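Local coordinates for protein nitroreductase (Bacteroides fragilis NCTC 9343, PDB 3EK3) that binds flavin mononucleotide and, as a member of the nitroreductase family, probably catalyses NAD(P)H-dependent oxidation-reduction reactions, at residues K12-V17 with N119-A124; A38-G43 with E47-T52; T140-E145 with N158-G163. All blocks are in the same frame, centred on the assembly; numbering follows the deposited sequence.

Interaction 1: residues K12-V17 with N119-A124. With FMN (flavin mononucleotide), chain B.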
loop_
_atom_site.group_PDB
_atom_site.type_symbol
_atom_site.label_atom_id
_atom_site.label_comp_id
_atom_site.label_asym_id
_atom_site.label_seq_id
_atom_site.Cartn_x
_atom_site.Cartn_y
_atom_site.Cartn_z
ATOM N N LYS A 12 -14.059 4.796 1.168
ATOM C CA LYS A 12 -14.749 5.232 -0.052
ATOM C C LYS A 12 -14.617 6.721 -0.332
ATOM O O LYS A 12 -14.633 7.120 -1.493
ATOM C CB LYS A 12 -16.226 4.854 -0.008
ATOM C CG LYS A 12 -16.501 3.374 -0.079
ATOM C CD LYS A 12 -17.967 3.160 0.302
ATOM C CE LYS A 12 -18.524 1.890 -0.211
ATOM N NZ LYS A 12 -20.011 1.817 0.052
ATOM N N ALA A 13 -14.488 7.539 0.712
ATOM C CA ALA A 13 -14.479 8.999 0.554
ATOM C C ALA A 13 -13.103 9.547 0.183
ATOM O O ALA A 13 -13.011 10.661 -0.339
ATOM C CB ALA A 13 -14.982 9.683 1.811
ATOM N N ARG A 14 -12.053 8.784 0.449
ATOM C CA ARG A 14 -10.681 9.196 0.114
ATOM C C ARG A 14 -10.530 9.453 -1.372
ATOM O O ARG A 14 -10.786 8.565 -2.197
ATOM C CB ARG A 14 -9.664 8.151 0.560
ATOM C CG ARG A 14 -8.209 8.543 0.320
ATOM C CD ARG A 14 -7.346 7.397 -0.174
ATOM N NE ARG A 14 -7.953 6.698 -1.295
ATOM C CZ ARG A 14 -7.946 7.134 -2.552
ATOM N NH1 ARG A 14 -7.344 8.256 -2.881
ATOM N NH2 ARG A 14 -8.585 6.445 -3.471
ATOM N N ARG A 15 -10.057 10.649 -1.711
ATOM C CA ARG A 15 -9.846 11.015 -3.109
ATOM C C ARG A 15 -8.489 11.673 -3.292
ATOM O O ARG A 15 -7.894 12.210 -2.347
ATOM C CB ARG A 15 -10.955 11.958 -3.615
ATOM C CG ARG A 15 -12.385 11.375 -3.618
ATOM C CD ARG A 15 -12.543 10.149 -4.494
ATOM N NE ARG A 15 -12.248 10.425 -5.898
ATOM C CZ ARG A 15 -13.038 11.098 -6.730
ATOM N NH1 ARG A 15 -14.212 11.580 -6.305
ATOM N NH2 ARG A 15 -12.661 11.301 -7.998
ATOM N N SER A 16 -8.009 11.645 -4.529
ATOM C CA SER A 16 -6.824 12.378 -4.889
ATOM C C SER A 16 -7.167 13.821 -5.238
ATOM O O SER A 16 -7.856 14.100 -6.227
ATOM C CB SER A 16 -6.169 11.702 -6.074
ATOM O OG SER A 16 -5.651 10.423 -5.722
ATOM N N VAL A 17 -6.663 14.748 -4.425
ATOM C CA VAL A 17 -6.965 16.168 -4.577
ATOM C C VAL A 17 -5.735 16.900 -5.116
ATOM O O VAL A 17 -4.622 16.667 -4.658
ATOM C CB VAL A 17 -7.393 16.777 -3.222
ATOM C CG1 VAL A 17 -7.435 18.327 -3.272
ATOM C CG2 VAL A 17 -8.758 16.222 -2.792
ATOM N N ASN A 119 -2.364 4.369 4.706
ATOM C CA ASN A 119 -2.758 4.793 6.066
ATOM C C ASN A 119 -2.825 6.321 6.224
ATOM O O ASN A 119 -3.750 6.864 6.814
ATOM C CB ASN A 119 -1.792 4.191 7.115
ATOM C CG ASN A 119 -2.117 2.756 7.439
ATOM O OD1 ASN A 119 -3.031 2.162 6.841
ATOM N ND2 ASN A 119 -1.383 2.183 8.411
HETATM N N MSE A 120 -1.808 6.997 5.724
HETATM C CA MSE A 120 -1.708 8.446 5.805
HETATM C C MSE A 120 -2.863 9.128 5.076
HETATM O O MSE A 120 -3.487 10.045 5.630
HETATM C CB MSE A 120 -0.370 8.897 5.215
HETATM C CG MSE A 120 0.787 8.584 6.097
HETATM SE SE MSE A 120 2.386 9.561 5.469
HETATM C CE MSE A 120 3.719 8.504 6.402
ATOM N N PHE A 121 -3.187 8.649 3.868
ATOM C CA PHE A 121 -4.347 9.160 3.100
ATOM C C PHE A 121 -5.630 9.054 3.914
ATOM O O PHE A 121 -6.434 9.987 4.007
ATOM C CB PHE A 121 -4.592 8.397 1.806
ATOM C CG PHE A 121 -3.514 8.562 0.728
ATOM C CD1 PHE A 121 -2.710 9.718 0.609
ATOM C CD2 PHE A 121 -3.386 7.574 -0.237
ATOM C CE1 PHE A 121 -1.751 9.819 -0.433
ATOM C CE2 PHE A 121 -2.455 7.675 -1.288
ATOM C CZ PHE A 121 -1.638 8.811 -1.373
ATOM N N LEU A 122 -5.822 7.864 4.488
ATOM C CA LEU A 122 -7.029 7.587 5.259
ATOM C C LEU A 122 -7.082 8.384 6.563
ATOM O O LEU A 122 -8.111 8.965 6.920
ATOM C CB LEU A 122 -7.142 6.079 5.499
ATOM C CG LEU A 122 -7.354 5.234 4.236
ATOM C CD1 LEU A 122 -7.337 3.707 4.551
ATOM C CD2 LEU A 122 -8.632 5.612 3.465
ATOM N N ALA A 123 -5.951 8.450 7.250
ATOM C CA ALA A 123 -5.812 9.307 8.415
ATOM C C ALA A 123 -6.169 10.763 8.030
ATOM O O ALA A 123 -6.922 11.431 8.727
ATOM C CB ALA A 123 -4.398 9.211 8.951
ATOM N N ALA A 124 -5.594 11.248 6.937
ATOM C CA ALA A 124 -5.836 12.622 6.486
ATOM C C ALA A 124 -7.307 12.827 6.190
ATOM O O ALA A 124 -7.908 13.793 6.646
ATOM C CB ALA A 124 -5.003 12.932 5.268
HETATM N N1 FMN B . -1.779 11.328 -8.747
HETATM C C2 FMN B . -1.072 12.439 -9.145
HETATM O O2 FMN B . -1.645 13.522 -9.301
HETATM N N3 FMN B . 0.278 12.379 -9.417
HETATM C C4 FMN B . 0.933 11.201 -9.297
HETATM O O4 FMN B . 2.174 11.240 -9.335
HETATM C C4A FMN B . 0.223 10.069 -8.875
HETATM N N5 FMN B . 0.875 8.872 -8.727
HETATM C C5A FMN B . 0.219 7.741 -8.284
HETATM C C6 FMN B . 0.932 6.555 -8.111
HETATM C C7 FMN B . 0.303 5.409 -7.629
HETATM C C7M FMN B . 1.118 4.174 -7.244
HETATM C C8 FMN B . -1.052 5.479 -7.284
HETATM C C8M FMN B . -1.621 4.438 -6.348
HETATM C C9 FMN B . -1.761 6.672 -7.456
HETATM C C9A FMN B . -1.139 7.815 -7.949
HETATM N N10 FMN B . -1.827 9.024 -8.147
HETATM C C10 FMN B . -1.140 10.142 -8.560
HETATM C "C1'" FMN B . -3.289 9.153 -7.793
HETATM C "C2'" FMN B . -4.154 8.413 -8.819
HETATM O "O2'" FMN B . -4.223 9.155 -10.024
HETATM C "C3'" FMN B . -5.551 8.286 -8.234
HETATM O "O3'" FMN B . -5.485 7.384 -7.152
HETATM C "C4'" FMN B . -6.570 7.731 -9.249
HETATM O "O4'" FMN B . -6.797 8.673 -10.289
HETATM C "C5'" FMN B . -7.895 7.402 -8.565
HETATM O "O5'" FMN B . -8.475 8.582 -8.024
HETATM P P FMN B . -8.856 8.715 -6.454
HETATM O O1P FMN B . -9.656 7.528 -6.083
HETATM O O2P FMN B . -9.529 10.084 -6.242
HETATM O O3P FMN B . -7.588 8.606 -5.646
#

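Interaction 2: residues A38-G43 with E47-T52. With FMN (flavin mononucleotide), chain C.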
loop_
_atom_site.group_PDB
_atom_site.type_symbol
_atom_site.label_atom_id
_atom_site.label_comp_id
_atom_site.label_asym_id
_atom_site.label_seq_id
_atom_site.Cartn_x
_atom_site.Cartn_y
_atom_site.Cartn_z
ATOM N N ALA A 38 3.356 5.188 10.231
ATOM C CA ALA A 38 4.252 4.389 11.071
ATOM C C ALA A 38 3.687 3.052 11.541
ATOM O O ALA A 38 4.445 2.080 11.750
ATOM C CB ALA A 38 4.726 5.196 12.270
ATOM N N TYR A 39 2.363 3.016 11.726
ATOM C CA TYR A 39 1.624 1.816 12.137
ATOM C C TYR A 39 1.237 0.843 11.010
ATOM O O TYR A 39 0.667 -0.241 11.272
ATOM C CB TYR A 39 0.378 2.237 12.946
ATOM C CG TYR A 39 0.649 2.391 14.417
ATOM C CD1 TYR A 39 1.216 3.558 14.933
ATOM C CD2 TYR A 39 0.365 1.359 15.297
ATOM C CE1 TYR A 39 1.479 3.680 16.285
ATOM C CE2 TYR A 39 0.642 1.467 16.646
ATOM C CZ TYR A 39 1.205 2.629 17.134
ATOM O OH TYR A 39 1.455 2.756 18.477
ATOM N N ALA A 40 1.591 1.188 9.767
ATOM C CA ALA A 40 1.419 0.295 8.637
ATOM C C ALA A 40 2.219 -1.015 8.805
ATOM O O ALA A 40 3.258 -1.075 9.489
ATOM C CB ALA A 40 1.833 1.005 7.272
ATOM N N PRO A 41 1.737 -2.079 8.170
ATOM C CA PRO A 41 2.467 -3.311 8.217
ATOM C C PRO A 41 3.723 -3.125 7.374
ATOM O O PRO A 41 3.701 -2.326 6.425
ATOM C CB PRO A 41 1.531 -4.318 7.526
ATOM C CG PRO A 41 0.636 -3.485 6.634
ATOM C CD PRO A 41 0.479 -2.169 7.389
ATOM N N SER A 42 4.784 -3.805 7.765
ATOM C CA SER A 42 6.013 -3.896 6.934
ATOM C C SER A 42 6.537 -5.290 6.943
ATOM O O SER A 42 6.447 -6.015 7.937
ATOM C CB SER A 42 7.095 -2.907 7.406
ATOM O OG SER A 42 7.619 -3.224 8.693
ATOM N N GLY A 43 7.162 -5.694 5.824
ATOM C CA GLY A 43 7.661 -7.039 5.706
ATOM C C GLY A 43 8.659 -7.294 6.800
ATOM O O GLY A 43 9.559 -6.462 7.022
ATOM N N GLU A 47 10.495 -2.167 9.437
ATOM C CA GLU A 47 10.363 -0.712 9.645
ATOM C C GLU A 47 11.580 0.075 9.151
ATOM O O GLU A 47 12.074 0.972 9.858
ATOM C CB GLU A 47 10.174 -0.384 11.121
ATOM C CG GLU A 47 8.928 -0.917 11.721
ATOM C CD GLU A 47 8.810 -0.622 13.202
ATOM O OE1 GLU A 47 9.524 -1.274 14.001
ATOM O OE2 GLU A 47 7.960 0.235 13.565
ATOM N N THR A 48 12.086 -0.265 7.965
ATOM C CA THR A 48 13.267 0.394 7.442
ATOM C C THR A 48 12.913 1.711 6.732
ATOM O O THR A 48 13.794 2.465 6.325
ATOM C CB THR A 48 14.049 -0.541 6.488
ATOM O OG1 THR A 48 13.116 -1.164 5.596
ATOM C CG2 THR A 48 14.776 -1.597 7.281
ATOM N N TRP A 49 11.625 1.970 6.575
ATOM C CA TRP A 49 11.142 3.185 5.915
ATOM C C TRP A 49 11.556 4.452 6.665
ATOM O O TRP A 49 11.912 4.427 7.853
ATOM C CB TRP A 49 9.609 3.175 5.783
ATOM C CG TRP A 49 8.820 2.687 7.006
ATOM C CD1 TRP A 49 9.085 2.923 8.334
ATOM C CD2 TRP A 49 7.658 1.874 6.980
ATOM N NE1 TRP A 49 8.172 2.301 9.113
ATOM C CE2 TRP A 49 7.276 1.647 8.309
ATOM C CE3 TRP A 49 6.887 1.313 5.958
ATOM C CZ2 TRP A 49 6.181 0.870 8.637
ATOM C CZ3 TRP A 49 5.787 0.563 6.295
ATOM C CH2 TRP A 49 5.452 0.345 7.619
ATOM N N HIS A 50 11.491 5.571 5.954
ATOM C CA HIS A 50 11.592 6.884 6.571
ATOM C C HIS A 50 10.518 7.776 5.969
ATOM O O HIS A 50 10.201 7.659 4.793
ATOM C CB HIS A 50 12.954 7.535 6.320
ATOM C CG HIS A 50 13.323 8.553 7.352
ATOM N ND1 HIS A 50 13.867 8.211 8.573
ATOM C CD2 HIS A 50 13.194 9.899 7.361
ATOM C CE1 HIS A 50 14.051 9.310 9.292
ATOM N NE2 HIS A 50 13.643 10.345 8.580
ATOM N N PHE A 51 9.995 8.660 6.810
ATOM C CA PHE A 51 8.955 9.595 6.459
ATOM C C PHE A 51 9.495 11.001 6.702
ATOM O O PHE A 51 9.680 11.390 7.846
ATOM C CB PHE A 51 7.727 9.363 7.341
ATOM C CG PHE A 51 7.296 7.905 7.456
ATOM C CD1 PHE A 51 6.895 7.206 6.358
ATOM C CD2 PHE A 51 7.328 7.238 8.683
ATOM C CE1 PHE A 51 6.475 5.880 6.466
ATOM C CE2 PHE A 51 6.916 5.895 8.799
ATOM C CZ PHE A 51 6.509 5.220 7.660
ATOM N N THR A 52 9.763 11.743 5.627
ATOM C CA THR A 52 10.333 13.086 5.708
ATOM C C THR A 52 9.237 14.073 5.335
ATOM O O THR A 52 8.901 14.239 4.164
ATOM C CB THR A 52 11.584 13.238 4.791
ATOM O OG1 THR A 52 12.509 12.190 5.097
ATOM C CG2 THR A 52 12.274 14.575 5.048
HETATM N N1 FMN C . 3.224 -11.868 7.535
HETATM C C2 FMN C . 3.196 -13.233 7.363
HETATM O O2 FMN C . 2.851 -13.973 8.289
HETATM N N3 FMN C . 3.583 -13.821 6.178
HETATM C C4 FMN C . 4.006 -13.046 5.153
HETATM O O4 FMN C . 4.131 -13.594 4.045
HETATM C C4A FMN C . 4.021 -11.654 5.315
HETATM N N5 FMN C . 4.426 -10.851 4.280
HETATM C C5A FMN C . 4.425 -9.475 4.388
HETATM C C6 FMN C . 4.809 -8.698 3.295
HETATM C C7 FMN C . 4.780 -7.307 3.364
HETATM C C7M FMN C . 4.999 -6.458 2.112
HETATM C C8 FMN C . 4.322 -6.700 4.541
HETATM C C8M FMN C . 3.843 -5.269 4.483
HETATM C C9 FMN C . 3.935 -7.485 5.631
HETATM C C9A FMN C . 3.974 -8.874 5.570
HETATM N N10 FMN C . 3.606 -9.689 6.655
HETATM C C10 FMN C . 3.588 -11.056 6.506
HETATM C "C1'" FMN C . 3.107 -9.086 7.945
HETATM C "C2'" FMN C . 4.268 -8.456 8.724
HETATM O "O2'" FMN C . 5.058 -9.468 9.323
HETATM C "C3'" FMN C . 3.668 -7.585 9.814
HETATM O "O3'" FMN C . 3.053 -6.478 9.192
HETATM C "C4'" FMN C . 4.730 -7.045 10.793
HETATM O "O4'" FMN C . 5.275 -8.106 11.566
HETATM C "C5'" FMN C . 4.128 -5.997 11.726
HETATM O "O5'" FMN C . 3.108 -6.579 12.526
HETATM P P FMN C . 1.592 -6.005 12.549
HETATM O O1P FMN C . 1.667 -4.548 12.786
HETATM O O2P FMN C . 0.787 -6.822 13.576
HETATM O O3P FMN C . 1.008 -6.151 11.166
HETATM O O HOH W 1 7.210 2.178 11.848
#

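Interaction 3: residues T140-E145 with N158-G163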
loop_
_atom_site.group_PDB
_atom_site.type_symbol
_atom_site.label_atom_id
_atom_site.label_comp_id
_atom_site.label_asym_id
_atom_site.label_seq_id
_atom_site.Cartn_x
_atom_site.Cartn_y
_atom_site.Cartn_z
ATOM N N THR A 140 13.306 10.013 -10.291
ATOM C CA THR A 140 14.222 11.155 -10.235
ATOM C C THR A 140 15.110 11.223 -8.980
ATOM O O THR A 140 16.045 12.032 -8.942
ATOM C CB THR A 140 13.475 12.525 -10.369
ATOM O OG1 THR A 140 12.578 12.722 -9.253
ATOM C CG2 THR A 140 12.771 12.654 -11.719
ATOM N N CYS A 141 14.810 10.420 -7.953
ATOM C CA CYS A 141 15.536 10.511 -6.685
ATOM C C CYS A 141 17.052 10.263 -6.761
ATOM O O CYS A 141 17.772 10.695 -5.872
ATOM C CB CYS A 141 14.893 9.629 -5.603
ATOM S SG CYS A 141 14.948 7.835 -5.925
ATOM N N ASP A 142 17.524 9.590 -7.804
ATOM C CA ASP A 142 18.949 9.384 -7.986
ATOM C C ASP A 142 19.578 10.371 -8.951
ATOM O O ASP A 142 20.789 10.307 -9.200
ATOM C CB ASP A 142 19.232 7.944 -8.414
ATOM C CG ASP A 142 19.045 6.944 -7.262
ATOM O OD1 ASP A 142 19.123 7.356 -6.080
ATOM O OD2 ASP A 142 18.827 5.752 -7.537
ATOM N N ASP A 143 18.810 11.317 -9.484
ATOM C CA ASP A 143 19.438 12.422 -10.210
ATOM C C ASP A 143 20.329 13.160 -9.203
ATOM O O ASP A 143 19.933 13.403 -8.073
ATOM C CB ASP A 143 18.382 13.360 -10.815
ATOM C CG ASP A 143 18.973 14.646 -11.352
ATOM O OD1 ASP A 143 19.151 15.604 -10.585
ATOM O OD2 ASP A 143 19.262 14.699 -12.568
ATOM N N PRO A 144 21.558 13.473 -9.591
ATOM C CA PRO A 144 22.504 14.067 -8.642
ATOM C C PRO A 144 21.987 15.299 -7.904
ATOM O O PRO A 144 22.146 15.392 -6.682
ATOM C CB PRO A 144 23.691 14.430 -9.523
ATOM C CG PRO A 144 23.611 13.431 -10.666
ATOM C CD PRO A 144 22.166 13.221 -10.914
ATOM N N GLU A 145 21.362 16.244 -8.616
ATOM C CA GLU A 145 20.858 17.430 -7.939
ATOM C C GLU A 145 19.633 17.149 -7.075
ATOM O O GLU A 145 19.531 17.687 -5.967
ATOM C CB GLU A 145 20.597 18.580 -8.914
ATOM C CG GLU A 145 21.882 19.135 -9.573
ATOM C CD GLU A 145 22.384 18.257 -10.727
ATOM O OE1 GLU A 145 21.551 17.687 -11.479
ATOM O OE2 GLU A 145 23.623 18.130 -10.882
ATOM N N ASN A 158 20.853 5.931 1.461
ATOM C CA ASN A 158 20.691 4.560 0.987
ATOM C C ASN A 158 19.241 4.193 0.682
ATOM O O ASN A 158 18.944 3.035 0.415
ATOM C CB ASN A 158 21.262 3.572 2.028
ATOM C CG ASN A 158 20.427 3.505 3.277
ATOM O OD1 ASN A 158 20.055 4.526 3.833
ATOM N ND2 ASN A 158 20.096 2.298 3.708
ATOM N N HIS A 159 18.345 5.170 0.738
ATOM C CA HIS A 159 16.939 4.932 0.456
ATOM C C HIS A 159 16.619 5.354 -0.947
ATOM O O HIS A 159 17.252 6.266 -1.495
ATOM C CB HIS A 159 16.082 5.751 1.404
ATOM C CG HIS A 159 15.872 5.114 2.741
ATOM N ND1 HIS A 159 14.802 5.434 3.556
ATOM C CD2 HIS A 159 16.596 4.178 3.402
ATOM C CE1 HIS A 159 14.878 4.714 4.665
ATOM N NE2 HIS A 159 15.960 3.946 4.594
ATOM N N LYS A 160 15.615 4.716 -1.524
ATOM C CA LYS A 160 14.955 5.240 -2.709
ATOM C C LYS A 160 13.620 5.791 -2.275
ATOM O O LYS A 160 13.107 5.433 -1.224
ATOM C CB LYS A 160 14.726 4.136 -3.729
ATOM C CG LYS A 160 15.980 3.397 -4.158
ATOM C CD LYS A 160 17.114 4.322 -4.536
ATOM C CE LYS A 160 18.294 3.530 -5.096
ATOM N NZ LYS A 160 19.495 4.381 -5.164
ATOM N N VAL A 161 13.053 6.690 -3.081
ATOM C CA VAL A 161 11.775 7.306 -2.728
ATOM C C VAL A 161 10.704 6.515 -3.477
ATOM O O VAL A 161 10.696 6.514 -4.706
ATOM C CB VAL A 161 11.716 8.800 -3.124
ATOM C CG1 VAL A 161 10.335 9.367 -2.840
ATOM C CG2 VAL A 161 12.771 9.598 -2.320
ATOM N N TYR A 162 9.837 5.807 -2.751
ATOM C CA TYR A 162 8.782 4.996 -3.374
ATOM C C TYR A 162 7.445 5.753 -3.601
ATOM O O TYR A 162 6.667 5.396 -4.512
ATOM C CB TYR A 162 8.597 3.727 -2.549
ATOM C CG TYR A 162 9.810 2.822 -2.725
ATOM C CD1 TYR A 162 9.901 1.976 -3.814
ATOM C CD2 TYR A 162 10.873 2.846 -1.820
ATOM C CE1 TYR A 162 11.060 1.173 -4.009
ATOM C CE2 TYR A 162 12.007 2.069 -2.010
ATOM C CZ TYR A 162 12.097 1.227 -3.087
ATOM O OH TYR A 162 13.217 0.426 -3.283
ATOM N N GLY A 163 7.144 6.735 -2.763
ATOM C CA GLY A 163 6.026 7.631 -3.040
ATOM C C GLY A 163 6.010 8.819 -2.103
ATOM O O GLY A 163 6.724 8.820 -1.094
#

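Interaction 1: residues K12-V17 with N119-A124
Arg14 meets Phe121 and Leu122 with its hydrocarbon and the flavin phosphate with its charge, a worked example of how one long side chain can serve two environments. Arg14 CD lies 3.5 Å from Phe121 CB, and the two side chains run obliquely to each other, the guanidinium plane turned 45° from the phenyl ring. Nearer the backbone, Arg14 CB packs 4.0 Å from Leu122 CD2, the methyl that reaches it from the next residue of helix 109-126. Arg14 starts with CG anti to the backbone N (chi1 -177°), which carries the chain toward the helix; bends at chi2 and chi3 then turn the guanidinium back to FMN. There the phosphate oxygen FMN O3P sits at the guanidinium edge, in its plane, 2.8 Å from Arg14 NH1 in a fairly straight bond. Arg14 NH2 is shared between FMN O3P and O1P, the latter at 3.0 Å, and also donates to Tyr39 O of the second subunit. Beyond the helix contact, Arg15 NE and the backbone N of Ser16 both donate to FMN O2P at 2.8 Å, while Ser16 OG gives FMN O3P a further bond of 2.7 Å. Lys179 also binds FMN. All three phosphate oxygens are close to this cationic cluster, which probably balances the negative charge of the phosphate, while apolar packing against the helix probably helps to steady the arm that delivers the Arg14 guanidinium.

Interaction 2: residues A38-G43 with E47-T52
Trp49 sets the edge of its six-membered ring against Ala40 O and Pro41 O and one face under Ser42, an example of a single indole packing against a short loop on more than one side. Ser42 CB stands over that face in a CH-pi contact, 4.0 Å from the ring centroid, while Ala40 O lies in the ring plane, 3.2 Å from Trp49 CH2. Pro41 O, 3.4 Å from Trp49 CH2, is buried with no polar partner in the model. Ala40 CB adds apolar packing on CH2. At chi1 43° the indole CG falls between the backbone N and the carbonyl carbon, swinging the ring back over the preceding loop. Trp49 NE1 donates to a water at 2.9 Å, which donates to Ala38 O and Glu47 OE2. Glu47 OE2 is also bonded by Lys182 N of the second subunit. Where the loop turns, Glu47 N donates to Ser42 OG at 3.2 Å with an N-H...O angle of 158°. Phe51 CE2 comes within 3.8 Å of Ala38 CA and Phe51 CZ lies above a face of the indole, offset toward its rim; helix 109-126 backs the phenyl ring through Ala116 and Met120, a selenomethionine. On its other flank the loop meets a flavin, Pro41 CB lying 3.1 Å from O3' of an FMN whose phosphate the second subunit holds. Such a cofactor bound between two subunits is typical of the dimeric nitroreductase fold.

Interaction 3: residues T140-E145 with N158-G163
A type I beta turn from Thr140 to Asp143, leading into helix 144-153, is joined here to the start of strand 160-168 in the antiparallel sheet of the nitroreductase fold. The example illustrates how neighbouring residues of one turn can divide the labour, one packing inward and the next pairing charges at the surface. Cys141 takes the inward role. Cys141 CB rests 3.9 Å from Val161 CG2, and Leu150 of helix 144-153 touches both residues, so that the pair belongs to the apolar layer between helix and sheet. With chi1 at 65° the sulfur is turned to the strand backbone, in line with the Val161 N-H: Cys141 SG is 3.6 Å from Val161 N, with an N-H...S angle of 171°. The bond is weak, as its length implies, yet it gives this backbone N-H an acceptor in the turn.

Asp142 follows on the exposed side and reaches across to Lys160 in a salt bridge, the two side chains meeting at about a right angle. Lys160 bends at chi2 and is extended thereafter, an outline that brings its ammonium group to the oxygen edge of the carboxylate. Arg147 forms a second salt bridge with Asp142 OD1 and also donates to the backbone oxygens of Cys141 and His159, tying turn, helix and strand together around one guanidinium. At the helix start, Asp143 is the N-cap: its OD1 accepts from Val146 N and, weakly, from Glu145 N, while its OD2 forms a salt bridge with Lys73. Across the contact itself, Lys160 NZ holds Asp142 unequally, with a weak bond of 3.1 Å to OD1 and a shorter one of 2.8 Å to OD2, which it meets on the syn side, 19° out of the carboxylate plane.

How the interactions relate
Interactions 1 and 2, with centres 18 Å apart, touch through helix 109-126: Met120 CE lies 3.4 Å from Phe51 CD1, and Asn119 ND2 is equally close to Ala40 CA. They contribute to the two flavin sites of the dimer from different sides, since 12-17 holds the phosphate of one FMN while 38-43 borders the other, gripped by the second subunit. Interaction 3 stands farther off, its Val161 side chain about 11 Å from an FMN. Its centre is about 25 Å from that of interaction 1, across the chain's centre and without touching it, but about 17 Å from that of interaction 2, which it meets where His159 CE1 packs 3.0 Å from Thr48 O; both reach the same sheet.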